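Local coordinates for inositol monophosphatase family protein (PDB 4I3Y), which probably hydrolyses inositol monophosphates to inositol and phosphate, using magnesium ions and being inhibited by lithium, at residues K10-I15 and P121-V126; Y185-V188 and L193-M196; A218-A223 and K236-L241. All coordinates share one frame; numbering follows the deposited sequence.

Interaction 1 (K10-I15 and P121-V126); sequences KTLQQI and PMLSYV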
loop_
_atom_site.group_PDB
_atom_site.type_symbol
_atom_site.label_atom_id
_atom_site.label_comp_id
_atom_site.label_asym_id
_atom_site.label_seq_id
_atom_site.Cartn_x
_atom_site.Cartn_y
_atom_site.Cartn_z
ATOM N N LYS A 10 7.359 -0.815 38.122
ATOM C CA LYS A 10 7.308 0.315 37.197
ATOM C C LYS A 10 5.901 0.724 36.804
ATOM O O LYS A 10 4.964 -0.101 36.791
ATOM C CB LYS A 10 8.083 -0.029 35.946
ATOM C CG LYS A 10 9.523 -0.327 36.232
ATOM C CD LYS A 10 10.080 -1.068 35.016
ATOM C CE LYS A 10 11.471 -1.589 35.296
ATOM N NZ LYS A 10 12.223 -0.446 35.889
ATOM N N THR A 11 5.738 1.999 36.458
ATOM C CA THR A 11 4.489 2.422 35.923
ATOM C C THR A 11 4.319 1.921 34.457
ATOM O O THR A 11 5.297 1.606 33.783
ATOM C CB THR A 11 4.369 3.958 35.990
ATOM O OG1 THR A 11 5.177 4.570 34.970
ATOM C CG2 THR A 11 4.605 4.551 37.476
ATOM N N LEU A 12 3.109 1.905 33.938
ATOM C CA LEU A 12 2.974 1.652 32.479
ATOM C C LEU A 12 3.784 2.654 31.648
ATOM O O LEU A 12 4.402 2.287 30.656
ATOM C CB LEU A 12 1.492 1.656 32.027
ATOM C CG LEU A 12 0.831 0.271 32.062
ATOM C CD1 LEU A 12 -0.425 0.337 31.231
ATOM C CD2 LEU A 12 1.688 -0.903 31.596
ATOM N N GLN A 13 3.770 3.928 32.053
ATOM C CA GLN A 13 4.525 4.924 31.290
ATOM C C GLN A 13 5.988 4.699 31.339
ATOM O O GLN A 13 6.690 4.889 30.302
ATOM C CB GLN A 13 4.094 6.417 31.524
ATOM C CG GLN A 13 3.064 6.703 32.593
ATOM C CD GLN A 13 1.701 5.998 32.494
ATOM O OE1 GLN A 13 0.980 6.038 31.465
ATOM N NE2 GLN A 13 1.319 5.398 33.599
ATOM N N GLN A 14 6.495 4.222 32.480
ATOM C CA GLN A 14 7.925 3.832 32.488
ATOM C C GLN A 14 8.218 2.645 31.591
ATOM O O GLN A 14 9.265 2.557 30.930
ATOM C CB GLN A 14 8.402 3.475 33.887
ATOM C CG GLN A 14 8.384 4.677 34.819
ATOM C CD GLN A 14 8.752 4.276 36.237
ATOM O OE1 GLN A 14 9.643 4.887 36.832
ATOM N NE2 GLN A 14 8.087 3.268 36.780
ATOM N N ILE A 15 7.306 1.703 31.577
ATOM C CA ILE A 15 7.529 0.601 30.647
ATOM C C ILE A 15 7.441 1.158 29.200
ATOM O O ILE A 15 8.307 0.877 28.355
ATOM C CB ILE A 15 6.546 -0.557 30.882
ATOM C CG1 ILE A 15 6.565 -1.020 32.393
ATOM C CG2 ILE A 15 6.844 -1.646 29.855
ATOM C CD1 ILE A 15 5.455 -2.016 32.799
ATOM N N PRO A 121 -4.495 -7.015 27.811
ATOM C CA PRO A 121 -3.630 -6.131 26.976
ATOM C C PRO A 121 -3.421 -4.806 27.744
ATOM O O PRO A 121 -4.414 -4.147 28.091
ATOM C CB PRO A 121 -4.521 -5.819 25.738
ATOM C CG PRO A 121 -5.566 -6.849 25.721
ATOM C CD PRO A 121 -5.811 -7.261 27.187
ATOM N N MET A 122 -2.162 -4.454 27.988
ATOM C CA MET A 122 -1.759 -3.222 28.648
ATOM C C MET A 122 -0.973 -2.256 27.715
ATOM O O MET A 122 -1.189 -1.035 27.789
ATOM C CB MET A 122 -0.902 -3.526 29.896
ATOM C CG MET A 122 -1.619 -4.327 30.989
ATOM S SD MET A 122 -3.115 -3.485 31.534
ATOM C CE MET A 122 -3.757 -4.568 32.798
ATOM N N LEU A 123 -0.041 -2.800 26.925
ATOM C CA LEU A 123 0.802 -2.001 25.967
ATOM C C LEU A 123 0.831 -2.717 24.604
ATOM O O LEU A 123 0.938 -3.942 24.537
ATOM C CB LEU A 123 2.233 -1.817 26.451
ATOM C CG LEU A 123 2.488 -1.116 27.783
ATOM C CD1 LEU A 123 3.980 -1.268 28.160
ATOM C CD2 LEU A 123 2.063 0.351 27.783
ATOM N N SER A 124 0.688 -1.945 23.539
ATOM C CA SER A 124 0.765 -2.476 22.149
ATOM C C SER A 124 1.540 -1.575 21.228
ATOM O O SER A 124 1.479 -0.368 21.382
ATOM C CB SER A 124 -0.633 -2.677 21.581
ATOM O OG SER A 124 -1.305 -3.637 22.375
ATOM N N TYR A 125 2.249 -2.163 20.266
ATOM C CA TYR A 125 3.114 -1.421 19.400
ATOM C C TYR A 125 3.080 -2.019 18.001
ATOM O O TYR A 125 3.241 -3.249 17.866
ATOM C CB TYR A 125 4.596 -1.498 19.895
ATOM C CG TYR A 125 4.750 -0.928 21.285
ATOM C CD1 TYR A 125 4.865 0.457 21.483
ATOM C CD2 TYR A 125 4.664 -1.757 22.398
ATOM C CE1 TYR A 125 4.936 0.989 22.769
ATOM C CE2 TYR A 125 4.672 -1.257 23.675
ATOM C CZ TYR A 125 4.851 0.111 23.854
ATOM O OH TYR A 125 4.928 0.564 25.109
ATOM N N VAL A 126 2.929 -1.129 16.993
ATOM C CA VAL A 126 3.113 -1.444 15.575
ATOM C C VAL A 126 4.055 -0.409 14.975
ATOM O O VAL A 126 3.688 0.768 14.781
ATOM C CB VAL A 126 1.810 -1.516 14.762
ATOM C CG1 VAL A 126 2.152 -1.910 13.310
ATOM C CG2 VAL A 126 0.836 -2.544 15.367
#
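Leu12 and Leu123 bring the first turn of helix 12-35 up to strand 120-128, their CA atoms 7.8 Å apart and no hydrogen bond joining the two segments. That spacing is bridged by branched side chains. From Leu12, CD2 rests against Leu123 CG at 3.9 Å, the two leucines lying alongside and running antiparallel. Its other methyl, CD1, comes within 3.8 Å of Met122 O. Both branches of the leucine thus straddle Met122 CB, which lies 4.1 Å from CD2. Beyond CB the methionine bends at chi2 and packs on Arg139 and Tyr117. One turn further along the helix, Ile15 presents CG2 to Leu123 CD1 at 3.3 Å, tighter than ordinary van der Waals contact. The rotation about CA-CB that sets CG2 trans to the backbone nitrogen (CG1 at chi1 -53°) directs this methyl at the strand.

Consecutive strand residues Met122 and Leu123 both point CB to the helix because they form a classic beta bulge, the pair lying opposite Tyr115. The helix start itself is capped: Thr11 OG1, at the N-cap, accepts from Gln14 N at 2.8 Å. Further on, Tyr125 OH is hydrogen-bonded to Asp16, while Ser124 and Pro121 turn to helix 219-225 on the other face of the sheet. Leucine and isoleucine suit a gap between helix and sheet because their forked ends fill it without needing partners. The contact therefore relies on shape and on removing apolar surface from water, with polar fixing left to neighbouring residues.

Interaction 2 (Y185-V188 and L193-M196); sequences YRLV and LDSM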
loop_
_atom_site.group_PDB
_atom_site.type_symbol
_atom_site.label_atom_id
_atom_site.label_comp_id
_atom_site.label_asym_id
_atom_site.label_seq_id
_atom_site.Cartn_x
_atom_site.Cartn_y
_atom_site.Cartn_z
ATOM N N TYR A 185 -11.174 -2.292 -3.084
ATOM C CA TYR A 185 -10.274 -3.246 -2.434
ATOM C C TYR A 185 -8.834 -2.742 -2.543
ATOM O O TYR A 185 -8.420 -2.274 -3.611
ATOM C CB TYR A 185 -10.358 -4.604 -3.154
ATOM C CG TYR A 185 -9.278 -5.600 -2.822
ATOM C CD1 TYR A 185 -9.406 -6.432 -1.728
ATOM C CD2 TYR A 185 -8.131 -5.725 -3.621
ATOM C CE1 TYR A 185 -8.427 -7.357 -1.409
ATOM C CE2 TYR A 185 -7.108 -6.629 -3.277
ATOM C CZ TYR A 185 -7.268 -7.465 -2.179
ATOM O OH TYR A 185 -6.311 -8.465 -1.829
ATOM N N ARG A 186 -8.071 -2.934 -1.471
ATOM C CA ARG A 186 -6.706 -2.516 -1.403
ATOM C C ARG A 186 -5.974 -3.615 -0.587
ATOM O O ARG A 186 -6.596 -4.336 0.228
ATOM C CB ARG A 186 -6.595 -1.027 -0.851
ATOM C CG ARG A 186 -6.035 -0.069 -1.957
ATOM C CD ARG A 186 -6.646 1.286 -2.299
ATOM N NE ARG A 186 -7.436 0.875 -3.343
ATOM C CZ ARG A 186 -8.267 1.475 -4.158
ATOM N NH1 ARG A 186 -8.504 2.771 -4.275
ATOM N NH2 ARG A 186 -8.921 0.597 -4.870
ATOM N N LEU A 187 -4.668 -3.758 -0.784
ATOM C CA LEU A 187 -3.889 -4.603 0.134
ATOM C C LEU A 187 -2.513 -4.080 0.363
ATOM O O LEU A 187 -1.697 -3.995 -0.589
ATOM C CB LEU A 187 -3.857 -6.059 -0.330
ATOM C CG LEU A 187 -3.041 -7.077 0.490
ATOM C CD1 LEU A 187 -3.603 -7.331 1.904
ATOM C CD2 LEU A 187 -3.078 -8.397 -0.231
ATOM N N VAL A 188 -2.198 -3.772 1.614
ATOM C CA VAL A 188 -0.783 -3.424 1.978
ATOM C C VAL A 188 0.099 -4.714 2.064
ATOM O O VAL A 188 1.260 -4.728 1.609
ATOM C CB VAL A 188 -0.722 -2.649 3.326
ATOM C CG1 VAL A 188 0.695 -2.257 3.659
ATOM C CG2 VAL A 188 -1.627 -1.391 3.302
ATOM N N LEU A 193 -0.047 -3.527 9.422
ATOM C CA LEU A 193 -0.252 -2.277 8.705
ATOM C C LEU A 193 -1.662 -2.159 8.129
ATOM O O LEU A 193 -2.313 -1.064 8.162
ATOM C CB LEU A 193 0.782 -2.166 7.550
ATOM C CG LEU A 193 2.213 -1.941 8.130
ATOM C CD1 LEU A 193 3.148 -1.739 6.939
ATOM C CD2 LEU A 193 2.366 -0.784 9.141
ATOM N N ASP A 194 -2.138 -3.253 7.533
ATOM C CA ASP A 194 -3.499 -3.241 7.038
ATOM C C ASP A 194 -4.422 -3.018 8.264
ATOM O O ASP A 194 -5.485 -2.360 8.134
ATOM C CB ASP A 194 -3.870 -4.588 6.366
ATOM C CG ASP A 194 -3.281 -4.762 4.965
ATOM O OD1 ASP A 194 -3.839 -4.191 3.960
ATOM O OD2 ASP A 194 -2.294 -5.567 4.875
ATOM N N SER A 195 -4.040 -3.526 9.460
ATOM C CA SER A 195 -4.897 -3.267 10.676
ATOM C C SER A 195 -4.920 -1.818 11.048
ATOM O O SER A 195 -5.976 -1.248 11.345
ATOM C CB SER A 195 -4.462 -4.094 11.867
ATOM O OG SER A 195 -4.619 -5.455 11.516
ATOM N N MET A 196 -3.752 -1.184 10.972
ATOM C CA MET A 196 -3.674 0.227 11.336
ATOM C C MET A 196 -4.447 1.093 10.340
ATOM O O MET A 196 -4.943 2.160 10.703
ATOM C CB MET A 196 -2.228 0.728 11.389
ATOM C CG MET A 196 -1.427 0.280 12.599
ATOM S SD MET A 196 -2.230 0.620 14.228
ATOM C CE MET A 196 -2.714 -1.073 14.596
#
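The carboxylate of Asp194 and the side chain of Val188 lie side by side, pointing opposite ways, and this pairing ties the loop after strand 184-185 to helix 191-200. Asp194 OD1 accepts from Val188 N at 2.9 Å with an N-H...O angle of 160°. The donor arrives on the syn side of the oxygen and is tilted 24° from the carboxylate plane. With CG trans to its own carbonyl carbon (chi1 -77°), the aspartate swings back over the preceding loop, which brings the carboxylate to the amide six residues back. Two further hydrogen bonds hold the group: OD1 also pairs with Ser164 OG, and OD2 with Gly189 N. A buried carboxylate so surrounded is well satisfied, and these partners would favour its ionised form.

Hydrocarbon fills in around the bonds. Val188 CB sits 3.5 Å from OD1, and Leu187 CD1 comes obliquely to within 3.7 Å of OD2. One methyl, Val188 CG1, meets Leu193 CB at 3.9 Å, the valine and leucine lying nearly perpendicular; the other, CG2, lies close to Asp194 OD1. A compact, beta-branched valine suits this place, since one methyl packs on Leu193 while the other shields the carboxylate.

Further up the loop, Arg186 folds back so that NH2 donates to Tyr185 O at 3.2 Å, from above the carbonyl plane, while its NH1 bonds to Asn101 OD1 of the second subunit. Tyr185 and Leu187 likewise pack on Tyr185 of that subunit, placing the loop at the dimer interface. Within the chain, Ser164 belongs to the adjacent strand 162-164, and Asp194 also touches His206 of strand 205-208, so helix 191-200 lies against the five-stranded sheet.

Interaction 3 (A218-A223 and K236-L241); sequences AQFLFA and KAIDHL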
loop_
_atom_site.group_PDB
_atom_site.type_symbol
_atom_site.label_atom_id
_atom_site.label_comp_id
_atom_site.label_asym_id
_atom_site.label_seq_id
_atom_site.Cartn_x
_atom_site.Cartn_y
_atom_site.Cartn_z
ATOM N N ALA A 218 -0.862 -6.933 18.908
ATOM C CA ALA A 218 -0.992 -5.523 19.308
ATOM C C ALA A 218 -2.388 -4.955 19.073
ATOM O O ALA A 218 -2.818 -4.011 19.764
ATOM C CB ALA A 218 0.010 -4.692 18.509
ATOM N N GLN A 219 -3.066 -5.502 18.063
ATOM C CA GLN A 219 -4.307 -4.968 17.588
ATOM C C GLN A 219 -5.449 -5.007 18.631
ATOM O O GLN A 219 -6.354 -4.129 18.596
ATOM C CB GLN A 219 -4.738 -5.688 16.302
ATOM C CG GLN A 219 -3.891 -5.372 15.069
ATOM C CD GLN A 219 -2.728 -6.318 14.875
ATOM O OE1 GLN A 219 -1.926 -6.559 15.811
ATOM N NE2 GLN A 219 -2.546 -6.793 13.634
ATOM N N PHE A 220 -5.431 -6.000 19.543
ATOM C CA PHE A 220 -6.461 -6.053 20.612
ATOM C C PHE A 220 -6.604 -4.742 21.314
ATOM O O PHE A 220 -7.708 -4.247 21.477
ATOM C CB PHE A 220 -6.145 -7.104 21.688
ATOM C CG PHE A 220 -6.285 -8.545 21.212
ATOM C CD1 PHE A 220 -7.522 -9.179 21.226
ATOM C CD2 PHE A 220 -5.156 -9.274 20.783
ATOM C CE1 PHE A 220 -7.620 -10.505 20.790
ATOM C CE2 PHE A 220 -5.264 -10.569 20.348
ATOM C CZ PHE A 220 -6.513 -11.185 20.330
ATOM N N LEU A 221 -5.496 -4.173 21.789
ATOM C CA LEU A 221 -5.647 -2.948 22.594
ATOM C C LEU A 221 -6.022 -1.755 21.722
ATOM O O LEU A 221 -6.814 -0.869 22.151
ATOM C CB LEU A 221 -4.358 -2.703 23.411
ATOM C CG LEU A 221 -4.360 -1.507 24.325
ATOM C CD1 LEU A 221 -5.489 -1.675 25.308
ATOM C CD2 LEU A 221 -3.008 -1.384 25.059
ATOM N N PHE A 222 -5.501 -1.725 20.466
ATOM C CA PHE A 222 -5.942 -0.692 19.530
ATOM C C PHE A 222 -7.452 -0.747 19.337
ATOM O O PHE A 222 -8.098 0.295 19.292
ATOM C CB PHE A 222 -5.186 -0.767 18.197
ATOM C CG PHE A 222 -3.750 -0.260 18.264
ATOM C CD1 PHE A 222 -3.463 1.102 18.097
ATOM C CD2 PHE A 222 -2.692 -1.133 18.447
ATOM C CE1 PHE A 222 -2.151 1.571 18.186
ATOM C CE2 PHE A 222 -1.372 -0.678 18.524
ATOM C CZ PHE A 222 -1.097 0.667 18.368
ATOM N N ALA A 223 -8.003 -1.959 19.178
ATOM C CA ALA A 223 -9.428 -2.128 18.861
ATOM C C ALA A 223 -10.267 -1.682 20.080
ATOM O O ALA A 223 -11.226 -0.931 19.938
ATOM C CB ALA A 223 -9.733 -3.593 18.493
ATOM N N LYS A 236 -16.721 -14.091 17.601
ATOM C CA LYS A 236 -16.393 -14.337 18.991
ATOM C C LYS A 236 -15.105 -13.615 19.410
ATOM O O LYS A 236 -14.387 -13.073 18.563
ATOM C CB LYS A 236 -16.275 -15.863 19.241
ATOM C CG LYS A 236 -17.588 -16.562 19.603
ATOM C CD LYS A 236 -18.089 -17.309 18.386
ATOM C CE LYS A 236 -17.511 -18.720 18.291
ATOM N NZ LYS A 236 -18.402 -19.724 18.952
ATOM N N ALA A 237 -14.802 -13.611 20.714
ATOM C CA ALA A 237 -13.469 -13.195 21.210
ATOM C C ALA A 237 -12.395 -14.154 20.703
ATOM O O ALA A 237 -12.633 -15.355 20.555
ATOM C CB ALA A 237 -13.442 -13.137 22.733
ATOM N N ILE A 238 -11.216 -13.600 20.433
ATOM C CA ILE A 238 -10.062 -14.358 20.013
ATOM C C ILE A 238 -9.164 -14.607 21.183
ATOM O O ILE A 238 -8.863 -13.697 21.970
ATOM C CB ILE A 238 -9.228 -13.555 18.960
ATOM C CG1 ILE A 238 -10.129 -13.119 17.791
ATOM C CG2 ILE A 238 -8.006 -14.342 18.513
ATOM C CD1 ILE A 238 -9.650 -11.887 17.063
ATOM N N ASP A 239 -8.669 -15.832 21.274
ATOM C CA ASP A 239 -7.631 -16.116 22.228
ATOM C C ASP A 239 -6.301 -15.497 21.753
ATOM O O ASP A 239 -5.706 -15.948 20.771
ATOM C CB ASP A 239 -7.477 -17.631 22.290
ATOM C CG ASP A 239 -6.620 -18.090 23.455
ATOM O OD1 ASP A 239 -5.881 -17.289 24.104
ATOM O OD2 ASP A 239 -6.643 -19.300 23.674
ATOM N N HIS A 240 -5.776 -14.524 22.486
ATOM C CA HIS A 240 -4.465 -13.942 22.086
ATOM C C HIS A 240 -3.341 -14.961 22.129
ATOM O O HIS A 240 -2.274 -14.774 21.522
ATOM C CB HIS A 240 -4.096 -12.731 22.961
ATOM C CG HIS A 240 -3.781 -13.088 24.398
ATOM N ND1 HIS A 240 -4.754 -13.353 25.334
ATOM C CD2 HIS A 240 -2.597 -13.210 25.049
ATOM C CE1 HIS A 240 -4.186 -13.637 26.501
ATOM N NE2 HIS A 240 -2.873 -13.525 26.363
ATOM N N LEU A 241 -3.511 -16.022 22.901
ATOM C CA LEU A 241 -2.451 -17.065 22.954
ATOM C C LEU A 241 -2.423 -17.965 21.719
ATOM O O LEU A 241 -1.421 -18.576 21.398
ATOM C CB LEU A 241 -2.630 -17.913 24.214
ATOM C CG LEU A 241 -1.850 -17.646 25.503
ATOM C CD1 LEU A 241 -1.258 -16.239 25.612
ATOM C CD2 LEU A 241 -2.637 -18.051 26.750
#
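A glycerol, probably from the crystallisation liquor but possibly marking a pocket, lies beside the contact in which Phe220 of helix 219-225 meets Ile238 and His240 of the loop between strands 229-232 and 246-249. Phe220 does the reaching for the helix: with CG trans to the carbonyl carbon (chi1 -70°), the outer end of its ring abuts the loop, touching both residues. CE1 approaches Ile238 O at 3.6 Å, and CZ lies 3.9 Å from Ile238 CB. At another corner of the ring, CE2 touches His240 CB, also at 3.6 Å. A phenylalanine fits well here, because one rigid, flat group can span a CA separation of 8.3 Å between Phe220 and His240 and still meet two loop residues.

Only the root of the histidine takes part. Its CG stands between the backbone nitrogen and the carbonyl carbon (chi1 69°), which carries the imidazole off to stack on the ring of Phe116. Ile238 O is hydrogen-bonded to the glycerol, whereas His240 is modelled too close to it for a bond there to be more than doubtful. Between them, Asp239 shapes the chain: its OD1 accepts from Leu241 N at 2.9 Å, an Asx turn, with the amide arriving from above the carboxylate plane. Aspartate is suited to this because its short side chain reaches the backbone two residues on.

On its other sides helix 219-225 packs against strand 120-128 through Leu221 and against strand 229-232 through Ala223. A helix held between two sheets in this way is characteristic of the layered alpha/beta fold of inositol monophosphatases.

In the fold
Interaction 1 sets helix on strand, interactions 2 and 3 loop on helix. Interaction 2 is fully buried and the most polar, a carboxylate gripping backbone amides beside the dimer interface. Interactions 1 and 3 are partly buried, lack hydrogen bonds across their segments and depend on apolar packing, aliphatic in the first and aromatic in the third. Strand 120-128 links interactions 1 and 3: it receives helix 12-35 on one face and helix 219-225 on the other, where Ser124 bonds weakly to Ala218 O. Helix 191-200 of interaction 2 joins the same interior, Met196 touching Val126 and Phe222, and Ser195 probably hydrogen-bonding Gln219. Interactions 1 and 2 lie on opposite sides of the chain's centre.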